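Local coordinates for uncharacterized protein VP1736 (Vibrio parahaemolyticus, PDB 3LXQ) that is of unknown function but carries a sulfatase-family domain of the alkaline phosphatase clan, with a mixed central beta-sheet and flanking helices, at residues L92-G97 with A304-R309; Y127-R132 with A341-M346; N75-T80 with L367-A372. All blocks are in the same frame, centred on the assembly; numbering follows the deposited sequence.

Contact 1. Residues L92-G97 with A304-R309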
loop_
_atom_site.group_PDB
_atom_site.type_symbol
_atom_site.label_atom_id
_atom_site.label_comp_id
_atom_site.label_asym_id
_atom_site.label_seq_id
_atom_site.Cartn_x
_atom_site.Cartn_y
_atom_site.Cartn_z
ATOM N N LEU A 92 -0.486 2.764 7.818
ATOM C CA LEU A 92 0.619 2.145 7.085
ATOM C C LEU A 92 1.678 1.608 8.048
ATOM O O LEU A 92 2.163 2.318 8.941
ATOM C CB LEU A 92 1.204 3.120 6.045
ATOM C CG LEU A 92 2.281 2.614 5.059
ATOM C CD1 LEU A 92 1.790 1.497 4.183
ATOM C CD2 LEU A 92 2.825 3.748 4.192
ATOM N N GLN A 93 2.015 0.342 7.878
ATOM C CA GLN A 93 2.836 -0.362 8.845
ATOM C C GLN A 93 4.239 -0.542 8.300
ATOM O O GLN A 93 4.466 -1.351 7.386
ATOM C CB GLN A 93 2.210 -1.714 9.199
ATOM C CG GLN A 93 0.770 -1.628 9.654
ATOM C CD GLN A 93 0.625 -0.876 10.967
ATOM O OE1 GLN A 93 1.380 -1.112 11.903
ATOM N NE2 GLN A 93 -0.335 0.046 11.032
ATOM N N GLU A 94 5.173 0.238 8.850
ATOM C CA GLU A 94 6.581 0.149 8.484
ATOM C C GLU A 94 7.120 -1.270 8.594
ATOM O O GLU A 94 7.139 -1.853 9.679
ATOM C CB GLU A 94 7.435 1.079 9.356
ATOM C CG GLU A 94 8.963 0.917 9.148
ATOM C CD GLU A 94 9.372 1.199 7.718
ATOM O OE1 GLU A 94 10.041 0.352 7.089
ATOM O OE2 GLU A 94 8.997 2.277 7.210
ATOM N N SER A 95 7.578 -1.797 7.458
ATOM C CA SER A 95 8.283 -3.088 7.374
ATOM C C SER A 95 7.525 -4.300 7.919
ATOM O O SER A 95 8.131 -5.335 8.190
ATOM C CB SER A 95 9.671 -2.991 8.011
ATOM O OG SER A 95 10.479 -2.095 7.282
ATOM N N LEU A 96 6.198 -4.191 8.031
ATOM C CA LEU A 96 5.396 -5.283 8.575
ATOM C C LEU A 96 5.148 -6.387 7.531
ATOM O O LEU A 96 4.074 -6.491 6.967
ATOM C CB LEU A 96 4.083 -4.753 9.157
ATOM C CG LEU A 96 3.266 -5.728 10.022
ATOM C CD1 LEU A 96 3.995 -6.071 11.281
ATOM C CD2 LEU A 96 1.878 -5.164 10.356
ATOM N N GLY A 97 6.161 -7.206 7.278
ATOM C CA GLY A 97 6.015 -8.333 6.369
ATOM C C GLY A 97 5.181 -9.439 6.976
ATOM O O GLY A 97 5.029 -9.517 8.204
ATOM N N ALA A 304 0.984 -3.009 5.384
ATOM C CA ALA A 304 2.414 -2.689 5.399
ATOM C C ALA A 304 2.815 -1.868 4.169
ATOM O O ALA A 304 2.078 -1.804 3.163
ATOM C CB ALA A 304 3.258 -3.960 5.499
ATOM N N ASP A 305 3.964 -1.208 4.268
ATOM C CA ASP A 305 4.550 -0.527 3.115
ATOM C C ASP A 305 5.413 -1.490 2.297
ATOM O O ASP A 305 5.606 -1.282 1.101
ATOM C CB ASP A 305 5.330 0.730 3.537
ATOM C CG ASP A 305 6.454 0.434 4.519
ATOM O OD1 ASP A 305 6.540 -0.690 5.066
ATOM O OD2 ASP A 305 7.275 1.346 4.736
ATOM N N HIS A 306 5.903 -2.542 2.959
ATOM C CA HIS A 306 6.735 -3.601 2.363
ATOM C C HIS A 306 7.150 -4.578 3.475
ATOM O O HIS A 306 6.950 -4.305 4.652
ATOM C CB HIS A 306 7.998 -3.024 1.710
ATOM C CG HIS A 306 8.773 -2.112 2.611
ATOM N ND1 HIS A 306 9.734 -2.566 3.491
ATOM C CD2 HIS A 306 8.712 -0.773 2.784
ATOM C CE1 HIS A 306 10.240 -1.545 4.156
ATOM N NE2 HIS A 306 9.638 -0.444 3.744
ATOM N N ASP A 307 7.736 -5.703 3.099
ATOM C CA ASP A 307 8.320 -6.630 4.069
ATOM C C ASP A 307 9.670 -6.059 4.495
ATOM O O ASP A 307 10.236 -5.205 3.798
ATOM C CB ASP A 307 8.509 -8.000 3.413
ATOM C CG ASP A 307 8.969 -9.090 4.379
ATOM O OD1 ASP A 307 8.944 -8.917 5.623
ATOM O OD2 ASP A 307 9.355 -10.156 3.864
ATOM N N ALA A 308 10.182 -6.512 5.636
ATOM C CA ALA A 308 11.564 -6.220 5.991
ATOM C C ALA A 308 12.452 -6.624 4.814
ATOM O O ALA A 308 12.342 -7.733 4.290
ATOM C CB ALA A 308 11.966 -6.966 7.247
ATOM N N ARG A 309 13.318 -5.706 4.398
ATOM C CA ARG A 309 14.227 -5.908 3.272
ATOM C C ARG A 309 15.014 -7.228 3.346
ATOM O O ARG A 309 15.474 -7.632 4.404
ATOM C CB ARG A 309 15.209 -4.739 3.231
ATOM C CG ARG A 309 15.746 -4.393 1.845
ATOM C CD ARG A 309 15.129 -3.091 1.340
ATOM N NE ARG A 309 15.998 -2.457 0.348
ATOM C CZ ARG A 309 16.650 -1.306 0.527
ATOM N NH1 ARG A 309 16.530 -0.612 1.660
ATOM N NH2 ARG A 309 17.411 -0.837 -0.450
#
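Gln93 and Ala304 end two neighbouring parallel strands, their CA atoms 4.2 Å apart, and Gln93 O accepts the amide of Asp305 at 3.2 Å from N to O, with Ala304 CA also directed at that oxygen. Beyond the bridge the first chain folds into a type II turn from Gln93 to Leu96, and the carboxylate of Asp305 reaches across to it. Asp305 CG stands between the backbone N and the carbonyl carbon (chi1 58°), a setting that presents OD1 by its syn side to Ser95 N at 2.8 Å. The root of this carboxylate is packed by Leu92, which crosses at about a right angle and brings CD1 to 3.7 Å from Asp305 CB. Glu94 leaves the chain pointing the other way, but a bend at chi2 (60°) returns its end: Glu94 OE2 lies 3.2 Å from Asp305 OD2, the two carboxylate planes nearly perpendicular at 85°. Ser133 OG sits among Glu94 OE2, Asp305 OD2 and His306 NE2, within hydrogen-bonding range of all three. Asp305 OD1 lies above one face of the imidazole, offset toward the rim, and the ring meets Ser95 OG obliquely, with His306 CE1 3.2 Å from that oxygen. Its rotation is fixed by the neighbouring ring atom ND1, which donates in the ring plane to Asp307 O at 2.7 Å. At the end of the turn, Leu96 CB rests on Ala304 CB at 3.8 Å, and the buried Leu96 O has no polar partner. Acidic residues and a histidine gathered at the C-terminal ends of adjacent parallel strands around a serine hydroxyl are consistent with the metal-site region of the alkaline phosphatase fold, as in relatives of this clan.

Contact 2. Residues Y127-R132 with A341-M346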
loop_
_atom_site.group_PDB
_atom_site.type_symbol
_atom_site.label_atom_id
_atom_site.label_comp_id
_atom_site.label_asym_id
_atom_site.label_seq_id
_atom_site.Cartn_x
_atom_site.Cartn_y
_atom_site.Cartn_z
ATOM N N TYR A 127 0.235 -8.426 -1.879
ATOM C CA TYR A 127 1.651 -8.172 -2.164
ATOM C C TYR A 127 1.972 -6.709 -2.366
ATOM O O TYR A 127 1.237 -5.979 -3.043
ATOM C CB TYR A 127 2.122 -9.000 -3.360
ATOM C CG TYR A 127 2.047 -10.474 -3.074
ATOM C CD1 TYR A 127 0.849 -11.171 -3.236
ATOM C CD2 TYR A 127 3.158 -11.168 -2.605
ATOM C CE1 TYR A 127 0.752 -12.517 -2.947
ATOM C CE2 TYR A 127 3.075 -12.527 -2.323
ATOM C CZ TYR A 127 1.868 -13.197 -2.500
ATOM O OH TYR A 127 1.770 -14.538 -2.197
ATOM N N ALA A 128 3.068 -6.275 -1.755
ATOM C CA ALA A 128 3.610 -4.953 -2.015
ATOM C C ALA A 128 4.179 -4.962 -3.431
ATOM O O ALA A 128 4.600 -6.008 -3.918
ATOM C CB ALA A 128 4.692 -4.590 -0.989
ATOM N N THR A 129 4.115 -3.813 -4.104
ATOM C CA THR A 129 4.751 -3.641 -5.412
ATOM C C THR A 129 6.254 -3.376 -5.284
ATOM O O THR A 129 7.006 -3.518 -6.261
ATOM C CB THR A 129 4.133 -2.468 -6.174
ATOM O OG1 THR A 129 4.292 -1.291 -5.387
ATOM C CG2 THR A 129 2.638 -2.697 -6.461
ATOM N N GLY A 130 6.695 -2.997 -4.081
ATOM C CA GLY A 130 8.109 -2.711 -3.832
ATOM C C GLY A 130 8.709 -3.200 -2.528
ATOM O O GLY A 130 8.085 -3.985 -1.788
ATOM N N THR A 131 9.944 -2.740 -2.273
ATOM C CA THR A 131 10.702 -3.069 -1.070
ATOM C C THR A 131 11.018 -1.860 -0.194
ATOM O O THR A 131 11.558 -2.019 0.907
ATOM C CB THR A 131 12.031 -3.756 -1.409
ATOM O OG1 THR A 131 12.848 -2.868 -2.194
ATOM C CG2 THR A 131 11.774 -5.045 -2.154
ATOM N N ARG A 132 10.672 -0.663 -0.665
ATOM C CA ARG A 132 11.030 0.562 0.047
ATOM C C ARG A 132 9.797 1.313 0.510
ATOM O O ARG A 132 8.739 1.215 -0.093
ATOM C CB ARG A 132 11.922 1.462 -0.816
ATOM C CG ARG A 132 13.305 0.841 -1.160
ATOM C CD ARG A 132 13.942 1.601 -2.299
ATOM N NE ARG A 132 15.348 1.249 -2.502
ATOM C CZ ARG A 132 15.786 0.332 -3.363
ATOM N NH1 ARG A 132 14.936 -0.365 -4.120
ATOM N NH2 ARG A 132 17.086 0.107 -3.468
ATOM N N ALA A 341 -3.620 -9.956 -4.902
ATOM C CA ALA A 341 -3.766 -8.515 -5.095
ATOM C C ALA A 341 -2.476 -7.783 -4.743
ATOM O O ALA A 341 -1.556 -8.374 -4.172
ATOM C CB ALA A 341 -4.934 -7.995 -4.257
ATOM N N ASN A 342 -2.408 -6.507 -5.119
ATOM C CA ASN A 342 -1.306 -5.608 -4.803
ATOM C C ASN A 342 -1.834 -4.507 -3.915
ATOM O O ASN A 342 -3.028 -4.232 -3.916
ATOM C CB ASN A 342 -0.770 -4.946 -6.065
ATOM C CG ASN A 342 0.401 -5.683 -6.690
ATOM O OD1 ASN A 342 0.466 -5.805 -7.915
ATOM N ND2 ASN A 342 1.358 -6.118 -5.869
ATOM N N ASN A 343 -0.946 -3.854 -3.180
ATOM C CA ASN A 343 -1.332 -2.646 -2.454
ATOM C C ASN A 343 -1.834 -1.491 -3.346
ATOM O O ASN A 343 -2.591 -0.647 -2.881
ATOM C CB ASN A 343 -0.226 -2.179 -1.484
ATOM C CG ASN A 343 1.148 -2.074 -2.123
ATOM O OD1 ASN A 343 1.349 -2.354 -3.312
ATOM N ND2 ASN A 343 2.120 -1.656 -1.313
ATOM N N ILE A 344 -1.434 -1.465 -4.623
ATOM C CA ILE A 344 -2.015 -0.504 -5.579
ATOM C C ILE A 344 -3.516 -0.756 -5.886
ATOM O O ILE A 344 -4.187 0.116 -6.458
ATOM C CB ILE A 344 -1.220 -0.409 -6.908
ATOM C CG1 ILE A 344 -1.259 -1.733 -7.670
ATOM C CG2 ILE A 344 0.231 0.042 -6.673
ATOM C CD1 ILE A 344 -0.956 -1.592 -9.130
ATOM N N ASP A 345 -4.042 -1.915 -5.493
ATOM C CA ASP A 345 -5.487 -2.187 -5.590
ATOM C C ASP A 345 -6.247 -1.589 -4.411
ATOM O O ASP A 345 -7.479 -1.487 -4.432
ATOM C CB ASP A 345 -5.778 -3.696 -5.663
ATOM C CG ASP A 345 -5.055 -4.384 -6.815
ATOM O OD1 ASP A 345 -4.939 -3.773 -7.884
ATOM O OD2 ASP A 345 -4.605 -5.541 -6.651
HETATM N N MSE A 346 -5.515 -1.188 -3.382
HETATM C CA MSE A 346 -6.171 -0.678 -2.200
HETATM C C MSE A 346 -6.846 0.687 -2.419
HETATM O O MSE A 346 -8.005 0.844 -2.050
HETATM C CB MSE A 346 -5.252 -0.714 -0.984
HETATM C CG MSE A 346 -4.882 -2.128 -0.562
HETATM SE SE MSE A 346 -6.424 -3.179 0.075
HETATM C CE MSE A 346 -6.978 -4.043 -1.613
HETATM O O HOH W 1 4.658 -1.126 -2.473
#
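Tyr127 O is gripped from opposite faces of its carbonyl plane by two donors of consecutive residues. Asn342 ND2 comes from above that plane at 2.8 Å, in an almost straight bond (172°) lying in its own amide plane, while Asn343 N arrives at 3.0 Å from Tyr127 O on the other face. The Asn342 carboxamide is pinned at its second end as well, since OD1 accepts Met379 N of strand 377-382. The amide of the same tyrosine, Tyr127 N, donates to Ala341 O at 2.9 Å, and this acceptor lies at the edge of the Tyr127 ring, in its plane. These bonds make the short strand 341-342 a parallel neighbour of strand 121-127 within the mixed central sheet of the sulfatase-family domain, just before the chain tightens into the 3-10 turn 343-345. Asp345 braces that turn by taking Asn342 N on OD2 at 2.8 Å. Asn343, its CG between the backbone N and the carbonyl carbon (chi1 50°), reaches obliquely across Thr129: OD1 accepts Thr129 N at 3.2 Å, and ND2 donates to a water that in turn donates to Thr129 OG1. The methyl of Thr129 turns toward the 3-10 segment, where CG2 meets Ile344 CG2 at 3.7 Å across roughly a right angle, with Ala139 of helix 133-141 packing on both side chains.

Contact 3. Residues N75-T80 with L367-A372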
loop_
_atom_site.group_PDB
_atom_site.type_symbol
_atom_site.label_atom_id
_atom_site.label_comp_id
_atom_site.label_asym_id
_atom_site.label_seq_id
_atom_site.Cartn_x
_atom_site.Cartn_y
_atom_site.Cartn_z
ATOM N N ASN A 75 -10.224 6.109 -16.201
ATOM C CA ASN A 75 -11.395 5.223 -16.171
ATOM C C ASN A 75 -12.368 5.614 -15.074
ATOM O O ASN A 75 -11.964 6.129 -14.024
ATOM C CB ASN A 75 -10.991 3.745 -16.010
ATOM C CG ASN A 75 -10.224 3.474 -14.719
ATOM O OD1 ASN A 75 -8.990 3.569 -14.670
ATOM N ND2 ASN A 75 -10.948 3.120 -13.677
ATOM N N SER A 76 -13.647 5.358 -15.316
ATOM C CA SER A 76 -14.674 5.658 -14.342
ATOM C C SER A 76 -15.089 4.407 -13.602
ATOM O O SER A 76 -15.424 3.388 -14.213
ATOM C CB SER A 76 -15.893 6.299 -15.008
ATOM O OG SER A 76 -15.578 7.611 -15.424
ATOM N N ASN A 77 -15.074 4.504 -12.283
ATOM C CA ASN A 77 -15.508 3.420 -11.434
ATOM C C ASN A 77 -16.467 3.952 -10.375
ATOM O O ASN A 77 -16.045 4.703 -9.493
ATOM C CB ASN A 77 -14.300 2.740 -10.776
ATOM C CG ASN A 77 -14.692 1.515 -9.972
ATOM O OD1 ASN A 77 -14.292 1.340 -8.808
ATOM N ND2 ASN A 77 -15.488 0.664 -10.585
ATOM N N PRO A 78 -17.762 3.581 -10.464
ATOM C CA PRO A 78 -18.668 4.022 -9.399
ATOM C C PRO A 78 -18.442 3.226 -8.111
ATOM O O PRO A 78 -18.167 2.022 -8.151
ATOM C CB PRO A 78 -20.078 3.776 -9.975
ATOM C CG PRO A 78 -19.891 2.979 -11.250
ATOM C CD PRO A 78 -18.424 2.695 -11.443
ATOM N N ALA A 79 -18.534 3.913 -6.982
ATOM C CA ALA A 79 -18.342 3.288 -5.686
ATOM C C ALA A 79 -19.424 2.252 -5.398
ATOM O O ALA A 79 -20.590 2.452 -5.743
ATOM C CB ALA A 79 -18.319 4.347 -4.592
ATOM N N THR A 80 -19.014 1.151 -4.770
ATOM C CA THR A 80 -19.925 0.122 -4.283
ATOM C C THR A 80 -20.803 0.690 -3.183
ATOM O O THR A 80 -22.027 0.640 -3.277
ATOM C CB THR A 80 -19.149 -1.107 -3.796
ATOM O OG1 THR A 80 -18.518 -1.722 -4.923
ATOM C CG2 THR A 80 -20.057 -2.115 -3.123
ATOM N N LEU A 367 -11.753 -4.050 -5.398
ATOM C CA LEU A 367 -11.936 -5.442 -4.993
ATOM C C LEU A 367 -13.238 -5.668 -4.225
ATOM O O LEU A 367 -13.493 -6.775 -3.751
ATOM C CB LEU A 367 -10.716 -5.948 -4.222
ATOM C CG LEU A 367 -9.448 -6.032 -5.084
ATOM C CD1 LEU A 367 -8.188 -6.122 -4.235
ATOM C CD2 LEU A 367 -9.522 -7.169 -6.116
ATOM N N THR A 368 -14.057 -4.621 -4.124
ATOM C CA THR A 368 -15.416 -4.771 -3.620
ATOM C C THR A 368 -16.267 -5.460 -4.689
ATOM O O THR A 368 -17.371 -5.926 -4.410
ATOM C CB THR A 368 -16.092 -3.424 -3.256
ATOM O OG1 THR A 368 -16.250 -2.628 -4.435
ATOM C CG2 THR A 368 -15.304 -2.658 -2.188
ATOM N N LYS A 369 -15.725 -5.521 -5.904
ATOM C CA LYS A 369 -16.396 -6.099 -7.051
ATOM C C LYS A 369 -15.710 -7.398 -7.458
ATOM O O LYS A 369 -14.536 -7.604 -7.119
ATOM C CB LYS A 369 -16.417 -5.095 -8.212
ATOM C CG LYS A 369 -17.223 -3.840 -7.864
ATOM C CD LYS A 369 -17.104 -2.760 -8.913
ATOM C CE LYS A 369 -18.101 -1.655 -8.605
ATOM N NZ LYS A 369 -17.748 -0.394 -9.290
ATOM N N PRO A 370 -16.440 -8.270 -8.195
ATOM C CA PRO A 370 -15.926 -9.578 -8.587
ATOM C C PRO A 370 -14.663 -9.485 -9.409
ATOM O O PRO A 370 -14.462 -8.541 -10.166
ATOM C CB PRO A 370 -17.061 -10.162 -9.449
ATOM C CG PRO A 370 -18.284 -9.483 -8.971
ATOM C CD PRO A 370 -17.826 -8.076 -8.678
ATOM N N LEU A 371 -13.820 -10.482 -9.249
ATOM C CA LEU A 371 -12.608 -10.564 -9.995
ATOM C C LEU A 371 -12.437 -12.042 -10.272
ATOM O O LEU A 371 -12.384 -12.852 -9.336
ATOM C CB LEU A 371 -11.440 -10.026 -9.159
ATOM C CG LEU A 371 -10.064 -10.041 -9.836
ATOM C CD1 LEU A 371 -9.942 -8.938 -10.874
ATOM C CD2 LEU A 371 -8.927 -9.966 -8.801
ATOM N N ALA A 372 -12.405 -12.386 -11.556
ATOM C CA ALA A 372 -12.265 -13.775 -11.982
ATOM C C ALA A 372 -10.913 -14.280 -11.520
ATOM O O ALA A 372 -9.969 -13.492 -11.397
ATOM C CB ALA A 372 -12.406 -13.889 -13.513
#
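Thr368 meets Thr80 through their hydroxyls, OG1 to OG1 at 2.5 Å, a hydrogen bond so short that the modelled separation is doubtful and its proton is not settled. The two side chains slide past each other in opposite directions, with Thr368 OG1 3.3 Å from Thr80 CB. With OG1 between its own backbone N and carbonyl carbon (chi1 64°), Thr368 holds this oxygen within a polar cluster that includes Asp366 OD1 and Ser352 OG, both hydrogen-bonded to it. Ser352 OG also binds Thr80 N, which ties both sides of the threonine pair to helix 346-353.

Lys369 follows and spans the rest of the gap. Its CG is anti to the carbonyl carbon (chi1 -63°) and the chain beyond is fully extended, carrying the aliphatic part past Thr80, whose OG1 lies 3.7 Å from Lys369 CE. The ammonium group then donates to Pro78 O at 2.7 Å, in the carbonyl plane and with a C=O...N angle of 157°. Here the lysine crosses the proline ring at about a right angle, NZ standing 3.8 Å from Pro78 CD. Asn77 approaches NZ from the opposite direction with its carboxamide, and Asp366 adds a long, weak ion pair.

Lying at the surface, the contact joins the end of strand 75-77 and the residues after it to a loop, through a lysine held by a backbone carbonyl and a pair of threonine hydroxyls rather than by strand pairing: the strand belongs to the two-stranded antiparallel ribbon it forms with strand 358-360, and the loop leads from that ribbon toward the five-stranded antiparallel sheet beginning with strand 377-382.

From the N terminus, residues 75-80 come first and wait longest for their partner: contact 3 closes the widest loop, at 367-372, and both other contacts nest inside it. Residues 92-97 and then 127-132 follow, and they are met in the same order by 304-309 and 341-346, so contacts 1 and 2 cross. Both belong to the central mixed sheet and touch, His306 packing against the backbone of 130-132. Contact 2 in turn adjoins contact 3 through Leu367, which lies on Ala341, Asp345 and Met346. A continuous path therefore runs from the strand ends of contact 1 to the surface ribbon of contact 3, their centres about 26 Å apart.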